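Local coordinates for protein alpha-14 giardin (Giardia lamblia, PDB 3CHJ) that binds calcium and, as an annexin, acidic phospholipids, and may serve as a calcium-regulated structural element linking the membrane to the underlying axoneme, at residues R160-L165 with F201-K206; Y281-K284 with A290-E293. All blocks are in the same frame, centred on the assembly; numbering follows the deposited sequence.

Overall arrangement
Contact 1 (160-165 with 201-206) and contact 2 (281-284 with 290-293) follow one another along the chain of this all-helical annexin, the first closing before the second opens. Their centres lie 31 Å apart and their nearest atoms about 8 Å, without touching. Contact 1 is the more peripheral, 25 Å from the centre of the chain, and brings the start of helix 162-177 against helix 198-211. Contact 2, 18 Å from that centre, joins consecutive helices 279-287 and 291-298 in the fourth repeat. They share no helix, so each ties together helices of its own part of the curved array from which annexins are built.

Contact 1 (R160-L165 with F201-K206); sequences RDTHEL and FRQLHK
Leu165 and Gln203 carry most of the apolar contact between the start of helix 162-177 and helix 198-211. The two side chains cross at about a right angle: Leu165 CD2 lies against the length of the glutamine, from CB to the amide, and comes within 3.5 Å of Gln203 CD. Gln203 has CG anti to its backbone N (chi1 -173°) and runs extended beyond it, which carries the amide past this methyl to Thr162, in the first turn of the facing helix. Leu204 CD1 rests 3.5 Å from the carbonyl oxygen Leu165 O, a van der Waals approach, and makes a looser apolar touch with Leu165 CB at 4.4 Å. Both leucines are buried, and Tyr196, in the loop before helix 198-211, packs on them as well.

The polar contact sits at the exposed margin. Gln203 NE2 donates to Thr162 OG1 over 3.3 Å, with an N-H...O angle of 156° and the oxygen in the amide plane. This bond, together with the methyl of Leu165, would limit rotation of the amide.

A separate set of bonds fixes the helix start itself. Asp161 OD1 accepts from Glu164 N at 3.1 Å, and in return Glu164 OE1, met from above its carboxylate plane, takes Asp161 N at 2.9 Å in a nearly straight bond. The two backbone N-H groups are thereby satisfied by side chains at the very end where the helix dipole would favour negative charge. Just before the cap, Arg160 N bonds to Asp200 OD2, linking the incoming chain to helix 198-211. The Asp161 and Glu164 pair is a capping box, here opening a helix that packs within the helical annexin fold.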
ATOM      1  N   ARG A 160     -10.570  21.899   5.843  1.00 22.39           N
ATOM      2  CA  ARG A 160     -10.899  23.096   5.072  1.00 23.31           C
ATOM      3  C   ARG A 160     -12.391  23.311   5.167  1.00 22.88           C
ATOM      4  O   ARG A 160     -13.137  22.373   5.456  1.00 23.40           O
ATOM      5  CB  ARG A 160     -10.567  22.890   3.599  1.00 23.89           C
ATOM      6  CG  ARG A 160      -9.130  23.001   3.287  1.00 26.81           C
ATOM      7  CD  ARG A 160      -8.908  22.437   1.905  1.00 26.22           C
ATOM      8  NE  ARG A 160      -7.606  22.851   1.389  1.00 28.31           N
ATOM      9  CZ  ARG A 160      -6.464  22.239   1.650  1.00 25.64           C
ATOM     10  NH1 ARG A 160      -6.428  21.159   2.431  1.00 22.36           N
ATOM     11  NH2 ARG A 160      -5.347  22.721   1.129  1.00 29.64           N
ATOM     12  N   ASP A 161     -12.835  24.531   4.898  1.00 23.01           N
ATOM     13  CA  ASP A 161     -14.275  24.793   4.847  1.00 23.43           C
ATOM     14  C   ASP A 161     -14.844  24.614   3.440  1.00 22.58           C
ATOM     15  O   ASP A 161     -14.096  24.515   2.455  1.00 22.09           O
ATOM     16  CB  ASP A 161     -14.620  26.170   5.436  1.00 24.18           C
ATOM     17  CG  ASP A 161     -13.882  27.310   4.762  1.00 27.51           C
ATOM     18  OD1 ASP A 161     -13.773  27.331   3.512  1.00 27.80           O
ATOM     19  OD2 ASP A 161     -13.410  28.211   5.497  1.00 32.68           O
ATOM     20  N   THR A 162     -16.177  24.554   3.352  1.00 22.06           N
ATOM     21  CA  THR A 162     -16.852  24.332   2.084  1.00 21.61           C
ATOM     22  C   THR A 162     -16.494  25.382   1.027  1.00 20.43           C
ATOM     23  O   THR A 162     -16.374  25.059  -0.152  1.00 20.20           O
ATOM     24  CB  THR A 162     -18.372  24.203   2.285  1.00 21.97           C
ATOM     25  OG1 THR A 162     -18.618  23.134   3.205  1.00 24.71           O
ATOM     26  CG2 THR A 162     -19.094  23.915   0.981  1.00 23.33           C
ATOM     27  N   HIS A 163     -16.308  26.642   1.441  1.00 19.64           N
ATOM     28  CA  HIS A 163     -15.910  27.699   0.499  1.00 19.70           C
ATOM     29  C   HIS A 163     -14.614  27.367  -0.246  1.00 18.95           C
ATOM     30  O   HIS A 163     -14.529  27.553  -1.460  1.00 17.32           O
ATOM     31  CB  HIS A 163     -15.786  29.071   1.190  1.00 20.04           C
ATOM     32  CG  HIS A 163     -15.370  30.183   0.263  1.00 21.15           C
ATOM     33  ND1 HIS A 163     -16.216  30.723  -0.681  1.00 24.16           N
ATOM     34  CD2 HIS A 163     -14.196  30.848   0.135  1.00 23.12           C
ATOM     35  CE1 HIS A 163     -15.582  31.667  -1.354  1.00 23.59           C
ATOM     36  NE2 HIS A 163     -14.354  31.765  -0.878  1.00 25.35           N
ATOM     37  N   GLU A 164     -13.624  26.876   0.491  1.00 19.83           N
ATOM     38  CA  GLU A 164     -12.341  26.509  -0.109  1.00 21.43           C
ATOM     39  C   GLU A 164     -12.515  25.348  -1.084  1.00 20.44           C
ATOM     40  O   GLU A 164     -11.905  25.335  -2.144  1.00 20.32           O
ATOM     41  CB  GLU A 164     -11.323  26.164   0.978  1.00 21.17           C
ATOM     42  CG  GLU A 164     -11.007  27.329   1.924  1.00 24.71           C
ATOM     43  CD  GLU A 164     -10.212  26.899   3.154  1.00 25.95           C
ATOM     44  OE1 GLU A 164     -10.818  26.550   4.208  1.00 30.21           O
ATOM     45  OE2 GLU A 164      -8.969  26.929   3.072  1.00 31.51           O
ATOM     46  N   LEU A 165     -13.387  24.410  -0.733  1.00 20.33           N
ATOM     47  CA  LEU A 165     -13.693  23.289  -1.624  1.00 19.88           C
ATOM     48  C   LEU A 165     -14.365  23.763  -2.893  1.00 20.23           C
ATOM     49  O   LEU A 165     -14.032  23.288  -3.975  1.00 19.68           O
ATOM     50  CB  LEU A 165     -14.543  22.226  -0.929  1.00 19.63           C
ATOM     51  CG  LEU A 165     -13.808  21.079  -0.236  1.00 20.92           C
ATOM     52  CD1 LEU A 165     -12.839  21.595   0.802  1.00 20.35           C
ATOM     53  CD2 LEU A 165     -14.821  20.125   0.395  1.00 20.47           C
ATOM     54  N   PHE A 201     -11.831  15.388   0.872  1.00 13.38           N
ATOM     55  CA  PHE A 201     -11.663  14.810  -0.458  1.00 13.87           C
ATOM     56  C   PHE A 201     -12.942  14.080  -0.901  1.00 13.89           C
ATOM     57  O   PHE A 201     -13.369  14.194  -2.076  1.00 14.08           O
ATOM     58  CB  PHE A 201     -10.443  13.878  -0.524  1.00 13.61           C
ATOM     59  CG  PHE A 201     -10.100  13.484  -1.917  1.00 13.61           C
ATOM     60  CD1 PHE A 201      -9.323  14.315  -2.712  1.00 12.71           C
ATOM     61  CD2 PHE A 201     -10.637  12.313  -2.465  1.00 11.96           C
ATOM     62  CE1 PHE A 201      -9.013  13.956  -4.034  1.00 12.75           C
ATOM     63  CE2 PHE A 201     -10.358  11.954  -3.786  1.00 10.38           C
ATOM     64  CZ  PHE A 201      -9.542  12.782  -4.571  1.00 12.49           C
ATOM     65  N   ARG A 202     -13.553  13.349   0.034  1.00 14.08           N
ATOM     66  CA  ARG A 202     -14.814  12.674  -0.257  1.00 15.06           C
ATOM     67  C   ARG A 202     -15.882  13.704  -0.626  1.00 14.95           C
ATOM     68  O   ARG A 202     -16.593  13.526  -1.617  1.00 14.75           O
ATOM     69  CB  ARG A 202     -15.250  11.783   0.899  1.00 15.31           C
ATOM     70  CG  ARG A 202     -14.408  10.504   1.008  1.00 15.90           C
ATOM     71  CD  ARG A 202     -14.766   9.655   2.209  1.00 18.48           C
ATOM     72  NE  ARG A 202     -16.206   9.359   2.268  1.00 20.03           N
ATOM     73  CZ  ARG A 202     -16.820   8.428   1.536  1.00 21.66           C
ATOM     74  NH1 ARG A 202     -16.144   7.689   0.659  1.00 21.85           N
ATOM     75  NH2 ARG A 202     -18.129   8.240   1.666  1.00 25.54           N
ATOM     76  N   GLN A 203     -15.921  14.806   0.114  1.00 15.44           N
ATOM     77  CA  GLN A 203     -16.880  15.874  -0.173  1.00 16.80           C
ATOM     78  C   GLN A 203     -16.632  16.434  -1.569  1.00 15.64           C
ATOM     79  O   GLN A 203     -17.562  16.557  -2.371  1.00 15.90           O
ATOM     80  CB  GLN A 203     -16.815  16.964   0.905  1.00 16.74           C
ATOM     81  CG  GLN A 203     -17.879  18.036   0.804  1.00 19.65           C
ATOM     82  CD  GLN A 203     -17.776  19.069   1.908  1.00 19.88           C
ATOM     83  OE1 GLN A 203     -17.254  18.800   2.994  1.00 23.00           O
ATOM     84  NE2 GLN A 203     -18.258  20.282   1.620  1.00 23.74           N
ATOM     85  N   LEU A 204     -15.370  16.764  -1.875  1.00 15.05           N
ATOM     86  CA  LEU A 204     -15.011  17.295  -3.191  1.00 14.64           C
ATOM     87  C   LEU A 204     -15.408  16.338  -4.338  1.00 14.96           C
ATOM     88  O   LEU A 204     -15.908  16.764  -5.375  1.00 13.83           O
ATOM     89  CB  LEU A 204     -13.505  17.604  -3.255  1.00 14.65           C
ATOM     90  CG  LEU A 204     -13.077  18.366  -4.516  1.00 15.21           C
ATOM     91  CD1 LEU A 204     -13.478  19.863  -4.442  1.00 16.12           C
ATOM     92  CD2 LEU A 204     -11.568  18.193  -4.745  1.00 16.36           C
ATOM     93  N   HIS A 205     -15.144  15.042  -4.146  1.00 14.69           N
ATOM     94  CA  HIS A 205     -15.536  14.012  -5.110  1.00 15.18           C
ATOM     95  C   HIS A 205     -17.027  14.086  -5.413  1.00 15.25           C
ATOM     96  O   HIS A 205     -17.415  14.108  -6.584  1.00 15.09           O
ATOM     97  CB  HIS A 205     -15.132  12.635  -4.577  1.00 15.22           C
ATOM     98  CG  HIS A 205     -15.658  11.472  -5.369  1.00 16.57           C
ATOM     99  ND1 HIS A 205     -14.828  10.591  -6.030  1.00 19.36           N
ATOM    100  CD2 HIS A 205     -16.918  11.003  -5.547  1.00 16.30           C
ATOM    101  CE1 HIS A 205     -15.555   9.636  -6.590  1.00 19.31           C
ATOM    102  NE2 HIS A 205     -16.827   9.868  -6.320  1.00 19.32           N
ATOM    103  N   LYS A 206     -17.835  14.157  -4.357  1.00 15.27           N
ATOM    104  CA  LYS A 206     -19.301  14.205  -4.515  1.00 16.58           C
ATOM    105  C   LYS A 206     -19.773  15.542  -5.091  1.00 16.69           C
ATOM    106  O   LYS A 206     -20.682  15.579  -5.930  1.00 17.09           O
ATOM    107  CB  LYS A 206     -19.995  13.907  -3.189  1.00 16.74           C
ATOM    108  CG  LYS A 206     -19.705  12.519  -2.642  1.00 18.85           C
ATOM    109  CD  LYS A 206     -20.297  12.334  -1.250  1.00 23.52           C
ATOM    110  CE  LYS A 206     -19.855  11.010  -0.636  1.00 27.72           C
ATOM    111  NZ  LYS A 206     -20.552   9.871  -1.275  1.00 29.68           N
TER

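Contact 2 (Y281-K284 with A290-E293); sequences YYYK and AFDE
Where helix 279-287 gives way to helix 291-298, the backbones close to 4.9 Å between Lys284 CA and Ala290 CA, and to 6.1 Å between Tyr283 CA and Phe291 CA. Two consecutive helices joined by a short loop meet here, inside the fourth repeat of the annexin fold, with Ala290 at the N-cap of the second helix. Tyr283 and Phe291 form a T-shaped pair: the phenylalanine edge points at the face of the tyrosine, with ring centroids 5.5 Å apart and planes at 87°. Phe291 CD1 does the touching, above the tyrosine ring but displaced toward its rim, 3.9 Å from Tyr283 CD1. Tyr283, with CG anti to the backbone N (chi1 -172°), extends across the turn and also reaches the start of the second helix, its CD2 lying 3.7 Å from Phe291 N. Both rings are buried, and Phe255 packs against both of them; Phe291 also meets Trp311, while Met251 and Ile307 bring helices 243-254 and 301-310 onto it. Toward solvent, the aliphatic part of Lys284 lies alongside the turn, its CD 4.2 Å from Ala290 CA and 4.4 Å from Ala290 CB.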
ATOM      1  N   TYR A 281     -14.451  -7.629  -2.385  1.00 12.83           N
ATOM      2  CA  TYR A 281     -15.747  -7.098  -2.804  1.00 12.92           C
ATOM      3  C   TYR A 281     -15.610  -5.983  -3.859  1.00 13.01           C
ATOM      4  O   TYR A 281     -16.241  -6.037  -4.920  1.00 12.81           O
ATOM      5  CB  TYR A 281     -16.495  -6.593  -1.580  1.00 13.64           C
ATOM      6  CG  TYR A 281     -17.760  -5.862  -1.912  1.00 14.34           C
ATOM      7  CD1 TYR A 281     -18.926  -6.558  -2.192  1.00 16.33           C
ATOM      8  CD2 TYR A 281     -17.773  -4.478  -1.973  1.00 15.27           C
ATOM      9  CE1 TYR A 281     -20.096  -5.870  -2.510  1.00 16.23           C
ATOM     10  CE2 TYR A 281     -18.929  -3.780  -2.296  1.00 17.48           C
ATOM     11  CZ  TYR A 281     -20.084  -4.489  -2.558  1.00 16.83           C
ATOM     12  OH  TYR A 281     -21.246  -3.795  -2.853  1.00 19.57           O
ATOM     13  N   TYR A 282     -14.777  -4.985  -3.575  1.00 12.10           N
ATOM     14  CA  TYR A 282     -14.624  -3.886  -4.526  1.00 12.58           C
ATOM     15  C   TYR A 282     -13.920  -4.343  -5.786  1.00 12.25           C
ATOM     16  O   TYR A 282     -14.214  -3.843  -6.859  1.00 12.18           O
ATOM     17  CB  TYR A 282     -13.929  -2.675  -3.890  1.00 14.20           C
ATOM     18  CG  TYR A 282     -14.839  -1.997  -2.906  1.00 14.73           C
ATOM     19  CD1 TYR A 282     -15.893  -1.194  -3.341  1.00 18.08           C
ATOM     20  CD2 TYR A 282     -14.676  -2.189  -1.527  1.00 16.08           C
ATOM     21  CE1 TYR A 282     -16.754  -0.588  -2.428  1.00 17.46           C
ATOM     22  CE2 TYR A 282     -15.533  -1.590  -0.605  1.00 17.80           C
ATOM     23  CZ  TYR A 282     -16.569  -0.795  -1.060  1.00 18.07           C
ATOM     24  OH  TYR A 282     -17.415  -0.190  -0.168  1.00 20.25           O
ATOM     25  N   TYR A 283     -13.004  -5.291  -5.650  1.00 12.31           N
ATOM     26  CA  TYR A 283     -12.314  -5.841  -6.816  1.00 12.35           C
ATOM     27  C   TYR A 283     -13.325  -6.348  -7.859  1.00 12.56           C
ATOM     28  O   TYR A 283     -13.245  -6.007  -9.046  1.00 12.35           O
ATOM     29  CB  TYR A 283     -11.332  -6.960  -6.407  1.00 12.28           C
ATOM     30  CG  TYR A 283     -10.479  -7.387  -7.580  1.00 11.73           C
ATOM     31  CD1 TYR A 283      -9.181  -6.883  -7.740  1.00 11.97           C
ATOM     32  CD2 TYR A 283     -10.981  -8.243  -8.562  1.00 12.20           C
ATOM     33  CE1 TYR A 283      -8.406  -7.224  -8.846  1.00 13.11           C
ATOM     34  CE2 TYR A 283     -10.207  -8.586  -9.685  1.00 14.13           C
ATOM     35  CZ  TYR A 283      -8.929  -8.073  -9.806  1.00 14.61           C
ATOM     36  OH  TYR A 283      -8.154  -8.393 -10.898  1.00 16.31           O
ATOM     37  N   LYS A 284     -14.278  -7.161  -7.413  1.00 12.47           N
ATOM     38  CA  LYS A 284     -15.288  -7.707  -8.329  1.00 13.27           C
ATOM     39  C   LYS A 284     -16.246  -6.625  -8.830  1.00 13.38           C
ATOM     40  O   LYS A 284     -16.643  -6.625 -10.008  1.00 14.34           O
ATOM     41  CB  LYS A 284     -16.061  -8.829  -7.645  1.00 14.18           C
ATOM     42  CG  LYS A 284     -17.056  -9.523  -8.564  1.00 17.35           C
ATOM     43  CD  LYS A 284     -17.551 -10.813  -7.961  1.00 20.85           C
ATOM     44  CE  LYS A 284     -18.714 -11.389  -8.757  1.00 25.39           C
ATOM     45  NZ  LYS A 284     -19.940 -10.540  -8.617  1.00 27.89           N
ATOM     46  N   ALA A 290     -14.090 -12.080 -10.128  1.00 18.08           N
ATOM     47  CA  ALA A 290     -13.725 -12.357  -8.728  1.00 16.84           C
ATOM     48  C   ALA A 290     -12.221 -12.311  -8.540  1.00 16.52           C
ATOM     49  O   ALA A 290     -11.468 -12.827  -9.360  1.00 16.21           O
ATOM     50  CB  ALA A 290     -14.250 -13.736  -8.288  1.00 17.82           C
ATOM     51  N   PHE A 291     -11.792 -11.705  -7.440  1.00 15.55           N
ATOM     52  CA  PHE A 291     -10.375 -11.659  -7.072  1.00 15.24           C
ATOM     53  C   PHE A 291      -9.742 -13.036  -7.093  1.00 15.56           C
ATOM     54  O   PHE A 291      -8.645 -13.211  -7.650  1.00 15.50           O
ATOM     55  CB  PHE A 291     -10.242 -11.054  -5.666  1.00 14.12           C
ATOM     56  CG  PHE A 291      -8.808 -10.935  -5.171  1.00 13.72           C
ATOM     57  CD1 PHE A 291      -8.099  -9.751  -5.343  1.00 15.27           C
ATOM     58  CD2 PHE A 291      -8.191 -12.004  -4.513  1.00 13.73           C
ATOM     59  CE1 PHE A 291      -6.790  -9.641  -4.882  1.00 15.52           C
ATOM     60  CE2 PHE A 291      -6.883 -11.903  -4.059  1.00 14.78           C
ATOM     61  CZ  PHE A 291      -6.176 -10.726  -4.245  1.00 15.40           C
ATOM     62  N   ASP A 292     -10.429 -14.013  -6.494  1.00 16.44           N
ATOM     63  CA  ASP A 292      -9.849 -15.355  -6.393  1.00 17.50           C
ATOM     64  C   ASP A 292      -9.637 -15.964  -7.770  1.00 18.69           C
ATOM     65  O   ASP A 292      -8.693 -16.725  -7.972  1.00 19.12           O
ATOM     66  CB  ASP A 292     -10.710 -16.271  -5.511  1.00 17.31           C
ATOM     67  CG  ASP A 292     -10.616 -15.934  -4.027  1.00 19.45           C
ATOM     68  OD1 ASP A 292      -9.775 -15.089  -3.621  1.00 17.44           O
ATOM     69  OD2 ASP A 292     -11.411 -16.518  -3.252  1.00 21.38           O
ATOM     70  N   GLU A 293     -10.508 -15.622  -8.721  1.00 20.06           N
ATOM     71  CA  GLU A 293     -10.387 -16.164 -10.072  1.00 22.76           C
ATOM     72  C   GLU A 293      -9.187 -15.574 -10.800  1.00 22.10           C
ATOM     73  O   GLU A 293      -8.449 -16.293 -11.475  1.00 23.06           O
ATOM     74  CB  GLU A 293     -11.676 -15.926 -10.852  1.00 22.67           C
ATOM     75  CG  GLU A 293     -11.696 -16.539 -12.238  1.00 26.19           C
ATOM     76  CD  GLU A 293     -12.962 -16.185 -13.005  1.00 26.74           C
ATOM     77  OE1 GLU A 293     -14.073 -16.394 -12.460  1.00 32.76           O
ATOM     78  OE2 GLU A 293     -12.833 -15.694 -14.143  1.00 31.13           O
TER